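Long-range contacts in ectonucleoside triphosphate diphosphohydrolase 4 (Homo sapiens, PDB 6WG5), which belongs to the GDA1/CD39 (nucleoside phosphatase) family, whose fold is related to that of actin and other members of the actin-like ATPase clan: residues K18-R22 with F185-E191; P99-S103 with A145-L150; E392-R396 with G428-S432. All blocks are in the same frame, centred on the assembly; numbering follows the deposited sequence. Where two conformers were deposited one is given.

Contact 1: residues K18-R22 with F185-E191; sequences KKFQR and FVLGRFE
Val186 O receives two N-H groups of the Arg22 guanidinium. The bond from Arg22 NE to Val186 O measures 2.8 Å and is fairly straight, with an N-H...O angle of 159°; the one from NH2 is weak. Val186 O lies at the edge of the guanidinium, near its plane, but NE sits above the carbonyl plane and not on a lone pair. NH2 also reaches back weakly to Phe185 O, 3.3 Å away. The backbone it meets is a Schellman motif closing helix 172-186, in which Gly188 takes positive phi and Gly188 N bonds to Phe185 O at 2.8 Å. Arginine N-H groups are thus offered to carbonyls at the C-terminal end of a helix, where the helix dipole would be expected to favour a positive charge. Two conformers of Arg22 were modelled, and this description holds for one of them. In it CG is anti to the backbone N (chi1 -175°) and the chain runs extended to NE, carrying the group across from the N-terminal helix 18-28. Gly188 CA lies over one guanidinium face, toward its rim and 3.4 Å above its plane.

Glu191, which ends a type I turn begun at Gly188, comes from the opposite direction to form a salt bridge whose hydrogen-bond geometry is weak. Nearby, the like charges of Lys19 and Arg189 approach each other, but each has an acidic partner, Glu198 and Glu380 respectively. In the Arg22 salt bridge NH1 and Glu191 OE2 are 3.1 Å apart, and the carboxylate plane is turned 76° from the guanidinium.

Contact 2: residues P99-S103 with A145-L150; sequences PEKVS and AILEDL
Pro99 meets helix 140-157 through its ring, whose CB lies 3.7 Å from Ala145 CB; CG touches the same methyl, while CB also reaches Ile146 CG1. The backbones are close here, with the two CA atoms of Pro99 and Ile146 4.9 Å apart. The carbonyl of Pro99 serves the turn that leads into helix 102-105, accepting a bond from Val102 N, and it also lies beside the carboxylate of Asp149. At Glu100 the carbonyl does the contacting: Glu100 O stands 3.0 Å from Asp149 OD2, and since both are acceptors this is proximity and not a bond. The CG of Asp149 is anti to the backbone N (chi1 -169°), which extends the carboxylate across to the opposing turn.

Val102 divides its two methyls. CG1 passes alongside the Asp149 side chain, the two running in opposite directions, and comes within 4.3 Å of Leu150 CG. CG2 packs against Ile146 CG2 at 4.0 Å, these side chains crossing at about a right angle. Finally Ser103 turns its hydroxyl to the helix backbone, with OG 3.1 Å from Asp149 O and also near the carboxylate.

Ile92, in the loop before the turn, touches both Val102 and Ile146, and Ile106 covers Leu150 from the short link to helix 107-116. Ser107 OG bonds to Ser103 O at that link. Helix 140-157 itself lies in the connection between the parallel, neighbouring strands 127-131 and 167-169, so the contact joins this crossover to the turn and short helix that precede helix 107-116.

Contact 3: residues E392-R396 with G428-S432; sequences EDVLR and GLYAS
Ala431 N donates to Asp393 O at 3.0 Å, nearly straight at 163° and in the carbonyl plane. This bond joins two loops that each follow a helix; on one side Gly428 closes helix 418-427 with a Schellman motif, and the chain then runs past the end of helix 386-392. The Ala431 methyl also rests near Asp393 O, while the Asp393 carboxylate is engaged by His433 ND1.

Tyr430 has CG anti to its carbonyl carbon (chi1 -55°), which turns the ring against Val394. Val394 CG1 sits over one ring face in a CH-pi contact, 4.3 Å from the centroid and displaced toward the rim. Val394 CB approaches Tyr430 CD1 at 3.8 Å, so the valine meets the ring through its branch point as well. On the opposite face lies Leu429 CG, and the ring is therefore flanked on both sides. Leu439 of helix 436-456 and Leu421 of helix 418-427 also touch the tyrosine.

The Arg396 side chain bends at chi2 (-72°) and again at chi3, folding the guanidinium back over the 429-431 backbone. One face covers the peptide between Tyr430 and Ala431, while Leu429 O lies near the plane at the edge. Glu392 OE2 also lies at the edge, in plane, in a long salt bridge with Arg396 NH1 (3.6 Å). Ala431 N stands over the centre of the guanidinium, 3.8 Å above its plane.

From the N terminus, the chain runs from helix 18-28 through the sheet containing strands 40-48, 53-61 and 127-131 before contact 1 closes this long loop of 162 intervening residues at the end of helix 172-186. Contact 2 opens and closes within that span, joining a turn before helix 107-116 to helix 140-157, with its centre 40 Å from that of contact 1. Contact 3 follows in series, closing a short, largely helical excursion that leaves after helix 386-392 and returns after helix 418-427. None of the three crosses another or touches it; the centres of contacts 2 and 3 are 45 Å apart.

Contact 1: residues K18-R22 with F185-E191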
loop_
_atom_site.group_PDB
_atom_site.type_symbol
_atom_site.label_atom_id
_atom_site.label_comp_id
_atom_site.label_asym_id
_atom_site.label_seq_id
_atom_site.Cartn_x
_atom_site.Cartn_y
_atom_site.Cartn_z
ATOM N N LYS A 18 4.735 -24.301 -10.421
ATOM C CA LYS A 18 3.468 -23.909 -9.812
ATOM C C LYS A 18 3.324 -22.393 -9.769
ATOM O O LYS A 18 2.202 -21.876 -9.825
ATOM C CB LYS A 18 3.353 -24.496 -8.404
ATOM C CG LYS A 18 1.916 -24.727 -7.947
ATOM C CD LYS A 18 1.847 -25.183 -6.495
ATOM C CE LYS A 18 1.449 -24.043 -5.568
ATOM N NZ LYS A 18 1.380 -24.470 -4.142
ATOM N N LYS A 19 4.440 -21.667 -9.668
ATOM C CA LYS A 19 4.382 -20.212 -9.757
ATOM C C LYS A 19 4.031 -19.766 -11.170
ATOM O O LYS A 19 3.233 -18.839 -11.354
ATOM C CB LYS A 19 5.715 -19.600 -9.323
ATOM C CG LYS A 19 6.076 -19.829 -7.861
ATOM C CD LYS A 19 6.593 -18.552 -7.213
ATOM C CE LYS A 19 7.579 -18.845 -6.093
ATOM N NZ LYS A 19 7.948 -17.612 -5.338
ATOM N N PHE A 20 4.620 -20.411 -12.179
ATOM C CA PHE A 20 4.307 -20.068 -13.562
ATOM C C PHE A 20 2.861 -20.408 -13.900
ATOM O O PHE A 20 2.199 -19.668 -14.638
ATOM C CB PHE A 20 5.266 -20.787 -14.509
ATOM C CG PHE A 20 5.047 -20.462 -15.959
ATOM C CD1 PHE A 20 4.257 -21.277 -16.755
ATOM C CD2 PHE A 20 5.631 -19.343 -16.528
ATOM C CE1 PHE A 20 4.054 -20.980 -18.090
ATOM C CE2 PHE A 20 5.431 -19.042 -17.864
ATOM C CZ PHE A 20 4.641 -19.862 -18.645
ATOM N N GLN A 21 2.351 -21.523 -13.372
ATOM C CA GLN A 21 0.962 -21.886 -13.622
ATOM C C GLN A 21 0.016 -20.864 -13.004
ATOM O O GLN A 21 -0.922 -20.393 -13.657
ATOM C CB GLN A 21 0.674 -23.284 -13.078
ATOM C CG GLN A 21 -0.593 -23.905 -13.646
ATOM C CD GLN A 21 -1.282 -24.836 -12.668
ATOM O OE1 GLN A 21 -0.661 -25.737 -12.104
ATOM N NE2 GLN A 21 -2.576 -24.616 -12.459
ATOM N N ARG A 22 0.246 -20.512 -11.737
ATOM C CA ARG A 22 -0.566 -19.481 -11.101
ATOM C C ARG A 22 -0.436 -18.154 -11.837
ATOM O O ARG A 22 -1.437 -17.471 -12.084
ATOM C CB ARG A 22 -0.165 -19.323 -9.632
ATOM C CG ARG A 22 -1.044 -18.349 -8.858
ATOM C CD ARG A 22 -0.776 -18.411 -7.360
ATOM N NE ARG A 22 -1.786 -17.679 -6.599
ATOM C CZ ARG A 22 -2.957 -18.184 -6.221
ATOM N NH1 ARG A 22 -3.284 -19.433 -6.528
ATOM N NH2 ARG A 22 -3.809 -17.436 -5.533
ATOM N N PHE A 185 -2.681 -12.791 -0.838
ATOM C CA PHE A 185 -3.747 -13.665 -1.311
ATOM C C PHE A 185 -3.535 -14.040 -2.772
ATOM O O PHE A 185 -3.526 -15.227 -3.122
ATOM C CB PHE A 185 -5.100 -12.989 -1.115
ATOM C CG PHE A 185 -6.257 -13.840 -1.530
ATOM C CD1 PHE A 185 -6.598 -14.965 -0.804
ATOM C CD2 PHE A 185 -7.004 -13.516 -2.649
ATOM C CE1 PHE A 185 -7.663 -15.754 -1.181
ATOM C CE2 PHE A 185 -8.071 -14.300 -3.032
ATOM C CZ PHE A 185 -8.402 -15.422 -2.297
ATOM N N VAL A 186 -3.355 -13.043 -3.642
ATOM C CA VAL A 186 -3.153 -13.334 -5.060
ATOM C C VAL A 186 -1.871 -14.126 -5.265
ATOM O O VAL A 186 -1.784 -14.954 -6.180
ATOM C CB VAL A 186 -3.151 -12.033 -5.892
ATOM C CG1 VAL A 186 -4.493 -11.328 -5.780
ATOM C CG2 VAL A 186 -2.022 -11.107 -5.460
ATOM N N LEU A 187 -0.860 -13.894 -4.427
ATOM C CA LEU A 187 0.369 -14.674 -4.499
ATOM C C LEU A 187 0.204 -16.084 -3.948
ATOM O O LEU A 187 1.147 -16.878 -4.040
ATOM C CB LEU A 187 1.492 -13.959 -3.744
ATOM C CG LEU A 187 1.995 -12.640 -4.342
ATOM C CD1 LEU A 187 3.107 -12.069 -3.480
ATOM C CD2 LEU A 187 2.480 -12.821 -5.770
ATOM N N GLY A 188 -0.955 -16.411 -3.379
ATOM C CA GLY A 188 -1.209 -17.755 -2.902
ATOM C C GLY A 188 -0.587 -18.093 -1.569
ATOM O O GLY A 188 -0.479 -19.278 -1.234
ATOM N N ARG A 189 -0.181 -17.094 -0.788
ATOM C CA ARG A 189 0.516 -17.348 0.466
ATOM C C ARG A 189 -0.409 -17.802 1.584
ATOM O O ARG A 189 0.083 -18.230 2.634
ATOM C CB ARG A 189 1.271 -16.090 0.901
ATOM C CG ARG A 189 2.199 -15.538 -0.173
ATOM C CD ARG A 189 3.188 -16.591 -0.654
ATOM N NE ARG A 189 4.011 -16.105 -1.755
ATOM C CZ ARG A 189 5.167 -15.465 -1.609
ATOM N NH1 ARG A 189 5.650 -15.219 -0.401
ATOM N NH2 ARG A 189 5.839 -15.067 -2.680
ATOM N N PHE A 190 -1.722 -17.720 1.390
ATOM C CA PHE A 190 -2.681 -18.275 2.334
ATOM C C PHE A 190 -3.171 -19.655 1.918
ATOM O O PHE A 190 -3.935 -20.278 2.661
ATOM C CB PHE A 190 -3.865 -17.318 2.498
ATOM C CG PHE A 190 -3.465 -15.938 2.934
ATOM C CD1 PHE A 190 -2.556 -15.758 3.965
ATOM C CD2 PHE A 190 -3.981 -14.821 2.302
ATOM C CE1 PHE A 190 -2.185 -14.491 4.367
ATOM C CE2 PHE A 190 -3.610 -13.550 2.699
ATOM C CZ PHE A 190 -2.713 -13.387 3.734
ATOM N N GLU A 191 -2.759 -20.139 0.748
ATOM C CA GLU A 191 -2.948 -21.537 0.382
ATOM C C GLU A 191 -1.903 -22.374 1.107
ATOM O O GLU A 191 -0.700 -22.189 0.897
ATOM C CB GLU A 191 -2.835 -21.715 -1.129
ATOM C CG GLU A 191 -4.117 -21.419 -1.883
ATOM C CD GLU A 191 -3.869 -21.043 -3.329
ATOM O OE1 GLU A 191 -2.870 -21.522 -3.908
ATOM O OE2 GLU A 191 -4.670 -20.261 -3.886
#

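Contact 2: residues P99-S103 with A145-L150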
loop_
_atom_site.group_PDB
_atom_site.type_symbol
_atom_site.label_atom_id
_atom_site.label_comp_id
_atom_site.label_asym_id
_atom_site.label_seq_id
_atom_site.Cartn_x
_atom_site.Cartn_y
_atom_site.Cartn_z
ATOM N N PRO A 99 -23.900 16.518 4.706
ATOM C CA PRO A 99 -24.093 15.068 4.886
ATOM C C PRO A 99 -25.390 14.550 4.290
ATOM O O PRO A 99 -25.416 13.427 3.774
ATOM C CB PRO A 99 -24.048 14.893 6.413
ATOM C CG PRO A 99 -24.301 16.250 6.978
ATOM C CD PRO A 99 -23.745 17.221 5.990
ATOM N N GLU A 100 -26.473 15.333 4.340
ATOM C CA GLU A 100 -27.729 14.886 3.745
ATOM C C GLU A 100 -27.592 14.636 2.248
ATOM O O GLU A 100 -28.368 13.855 1.685
ATOM C CB GLU A 100 -28.839 15.915 4.003
ATOM C CG GLU A 100 -28.708 17.236 3.235
ATOM C CD GLU A 100 -27.753 18.215 3.888
ATOM O OE1 GLU A 100 -27.546 18.125 5.117
ATOM O OE2 GLU A 100 -27.211 19.083 3.167
ATOM N N LYS A 101 -26.619 15.275 1.599
ATOM C CA LYS A 101 -26.433 15.206 0.157
ATOM C C LYS A 101 -25.612 14.000 -0.286
ATOM O O LYS A 101 -25.506 13.751 -1.492
ATOM C CB LYS A 101 -25.758 16.502 -0.318
ATOM C CG LYS A 101 -25.478 16.608 -1.810
ATOM C CD LYS A 101 -24.755 17.912 -2.124
ATOM C CE LYS A 101 -24.268 17.960 -3.562
ATOM N NZ LYS A 101 -23.464 19.186 -3.833
ATOM N N VAL A 102 -25.055 13.232 0.651
ATOM C CA VAL A 102 -24.039 12.246 0.295
ATOM C C VAL A 102 -24.655 11.023 -0.376
ATOM O O VAL A 102 -24.048 10.425 -1.271
ATOM C CB VAL A 102 -23.224 11.858 1.544
ATOM C CG1 VAL A 102 -24.020 10.929 2.461
ATOM C CG2 VAL A 102 -21.915 11.222 1.138
ATOM N N SER A 103 -25.858 10.623 0.041
ATOM C CA SER A 103 -26.443 9.388 -0.473
ATOM C C SER A 103 -26.718 9.453 -1.970
ATOM O O SER A 103 -26.795 8.402 -2.617
ATOM C CB SER A 103 -27.730 9.063 0.284
ATOM O OG SER A 103 -27.453 8.765 1.641
ATOM N N ALA A 145 -22.036 11.894 10.812
ATOM C CA ALA A 145 -23.178 12.386 10.049
ATOM C C ALA A 145 -23.261 11.713 8.685
ATOM O O ALA A 145 -24.349 11.338 8.234
ATOM C CB ALA A 145 -23.083 13.903 9.889
ATOM N N ILE A 146 -22.118 11.547 8.017
ATOM C CA ILE A 146 -22.109 10.967 6.678
ATOM C C ILE A 146 -22.479 9.489 6.732
ATOM O O ILE A 146 -23.322 9.016 5.961
ATOM C CB ILE A 146 -20.736 11.190 6.017
ATOM C CG1 ILE A 146 -20.562 12.674 5.678
ATOM C CG2 ILE A 146 -20.581 10.323 4.766
ATOM C CD1 ILE A 146 -19.160 13.057 5.258
ATOM N N LEU A 147 -21.847 8.735 7.635
ATOM C CA LEU A 147 -22.149 7.312 7.749
ATOM C C LEU A 147 -23.636 7.086 7.986
ATOM O O LEU A 147 -24.236 6.176 7.402
ATOM C CB LEU A 147 -21.340 6.683 8.885
ATOM C CG LEU A 147 -19.833 6.942 8.933
ATOM C CD1 LEU A 147 -19.257 6.377 10.222
ATOM C CD2 LEU A 147 -19.131 6.351 7.723
ATOM N N GLU A 148 -24.246 7.908 8.843
ATOM C CA GLU A 148 -25.646 7.700 9.201
ATOM C C GLU A 148 -26.569 7.956 8.016
ATOM O O GLU A 148 -27.568 7.249 7.841
ATOM C CB GLU A 148 -26.016 8.594 10.384
ATOM C CG GLU A 148 -26.042 7.854 11.712
ATOM C CD GLU A 148 -26.013 8.787 12.907
ATOM O OE1 GLU A 148 -25.493 9.915 12.773
ATOM O OE2 GLU A 148 -26.513 8.393 13.982
ATOM N N ASP A 149 -26.259 8.957 7.190
ATOM C CA ASP A 149 -27.076 9.195 6.004
ATOM C C ASP A 149 -27.000 8.010 5.049
ATOM O O ASP A 149 -28.003 7.633 4.434
ATOM C CB ASP A 149 -26.634 10.480 5.303
ATOM C CG ASP A 149 -27.612 10.918 4.226
ATOM O OD1 ASP A 149 -28.810 10.581 4.336
ATOM O OD2 ASP A 149 -27.186 11.599 3.271
ATOM N N LEU A 150 -25.815 7.409 4.914
ATOM C CA LEU A 150 -25.685 6.196 4.114
ATOM C C LEU A 150 -26.442 5.036 4.747
ATOM O O LEU A 150 -27.110 4.265 4.047
ATOM C CB LEU A 150 -24.209 5.836 3.948
ATOM C CG LEU A 150 -23.360 6.777 3.093
ATOM C CD1 LEU A 150 -21.882 6.503 3.312
ATOM C CD2 LEU A 150 -23.714 6.630 1.625
#

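Contact 3: residues E392-R396 with G428-S432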
loop_
_atom_site.group_PDB
_atom_site.type_symbol
_atom_site.label_atom_id
_atom_site.label_comp_id
_atom_site.label_asym_id
_atom_site.label_seq_id
_atom_site.Cartn_x
_atom_site.Cartn_y
_atom_site.Cartn_z
ATOM N N GLU A 392 12.845 1.914 -12.727
ATOM C CA GLU A 392 12.422 1.573 -14.080
ATOM C C GLU A 392 12.284 2.766 -15.014
ATOM O O GLU A 392 12.706 2.682 -16.167
ATOM C CB GLU A 392 11.082 0.828 -14.036
ATOM C CG GLU A 392 10.541 0.446 -15.406
ATOM C CD GLU A 392 11.514 -0.403 -16.198
ATOM O OE1 GLU A 392 12.345 -1.095 -15.569
ATOM O OE2 GLU A 392 11.452 -0.373 -17.447
ATOM N N ASP A 393 11.706 3.877 -14.555
ATOM C CA ASP A 393 11.239 4.903 -15.485
ATOM C C ASP A 393 12.371 5.462 -16.341
ATOM O O ASP A 393 12.185 5.692 -17.542
ATOM C CB ASP A 393 10.529 6.020 -14.724
ATOM C CG ASP A 393 9.061 5.710 -14.474
ATOM O OD1 ASP A 393 8.669 4.529 -14.602
ATOM O OD2 ASP A 393 8.297 6.644 -14.156
ATOM N N VAL A 394 13.552 5.689 -15.756
ATOM C CA VAL A 394 14.707 6.157 -16.510
ATOM C C VAL A 394 15.882 5.192 -16.420
ATOM O O VAL A 394 16.602 4.994 -17.406
ATOM C CB VAL A 394 15.137 7.575 -16.071
ATOM C CG1 VAL A 394 13.988 8.550 -16.238
ATOM C CG2 VAL A 394 15.644 7.583 -14.646
ATOM N N LEU A 395 16.101 4.575 -15.257
ATOM C CA LEU A 395 17.185 3.607 -15.135
ATOM C C LEU A 395 16.850 2.275 -15.796
ATOM O O LEU A 395 17.766 1.522 -16.141
ATOM C CB LEU A 395 17.533 3.388 -13.661
ATOM C CG LEU A 395 17.851 4.661 -12.871
ATOM C CD1 LEU A 395 18.258 4.324 -11.439
ATOM C CD2 LEU A 395 18.937 5.486 -13.560
ATOM N N ARG A 396 15.565 1.968 -15.975
ATOM C CA ARG A 396 15.139 0.824 -16.783
ATOM C C ARG A 396 15.598 -0.500 -16.178
ATOM O O ARG A 396 16.011 -1.418 -16.891
ATOM C CB ARG A 396 15.641 0.962 -18.220
ATOM C CG ARG A 396 15.068 2.157 -18.959
ATOM C CD ARG A 396 13.604 1.941 -19.302
ATOM N NE ARG A 396 13.330 2.247 -20.703
ATOM C CZ ARG A 396 12.221 1.898 -21.346
ATOM N NH1 ARG A 396 11.268 1.221 -20.717
ATOM N NH2 ARG A 396 12.066 2.222 -22.623
ATOM N N GLY A 428 12.610 9.799 -26.770
ATOM C CA GLY A 428 11.817 8.677 -26.306
ATOM C C GLY A 428 12.619 7.535 -25.730
ATOM O O GLY A 428 12.186 6.381 -25.813
ATOM N N LEU A 429 13.781 7.821 -25.136
ATOM C CA LEU A 429 14.638 6.754 -24.632
ATOM C C LEU A 429 14.072 6.122 -23.369
ATOM O O LEU A 429 14.332 4.944 -23.096
ATOM C CB LEU A 429 16.038 7.299 -24.359
ATOM C CG LEU A 429 17.071 6.297 -23.835
ATOM C CD1 LEU A 429 17.421 5.266 -24.902
ATOM C CD2 LEU A 429 18.315 7.027 -23.356
ATOM N N TYR A 430 13.302 6.873 -22.594
ATOM C CA TYR A 430 12.850 6.426 -21.289
ATOM C C TYR A 430 11.431 5.874 -21.379
ATOM O O TYR A 430 10.786 5.902 -22.430
ATOM C CB TYR A 430 12.954 7.578 -20.289
ATOM C CG TYR A 430 14.342 8.171 -20.239
ATOM C CD1 TYR A 430 15.433 7.394 -19.877
ATOM C CD2 TYR A 430 14.565 9.501 -20.565
ATOM C CE1 TYR A 430 16.706 7.921 -19.833
ATOM C CE2 TYR A 430 15.839 10.040 -20.523
ATOM C CZ TYR A 430 16.905 9.244 -20.157
ATOM O OH TYR A 430 18.177 9.770 -20.114
ATOM N N ALA A 431 10.947 5.349 -20.257
ATOM C CA ALA A 431 9.613 4.766 -20.221
ATOM C C ALA A 431 8.567 5.822 -20.551
ATOM O O ALA A 431 8.698 6.990 -20.179
ATOM C CB ALA A 431 9.339 4.161 -18.845
ATOM N N SER A 432 7.515 5.402 -21.258
ATOM C CA SER A 432 6.449 6.327 -21.625
ATOM C C SER A 432 5.793 6.960 -20.405
ATOM O O SER A 432 5.142 8.003 -20.537
ATOM C CB SER A 432 5.398 5.605 -22.470
ATOM O OG SER A 432 4.881 4.477 -21.786
#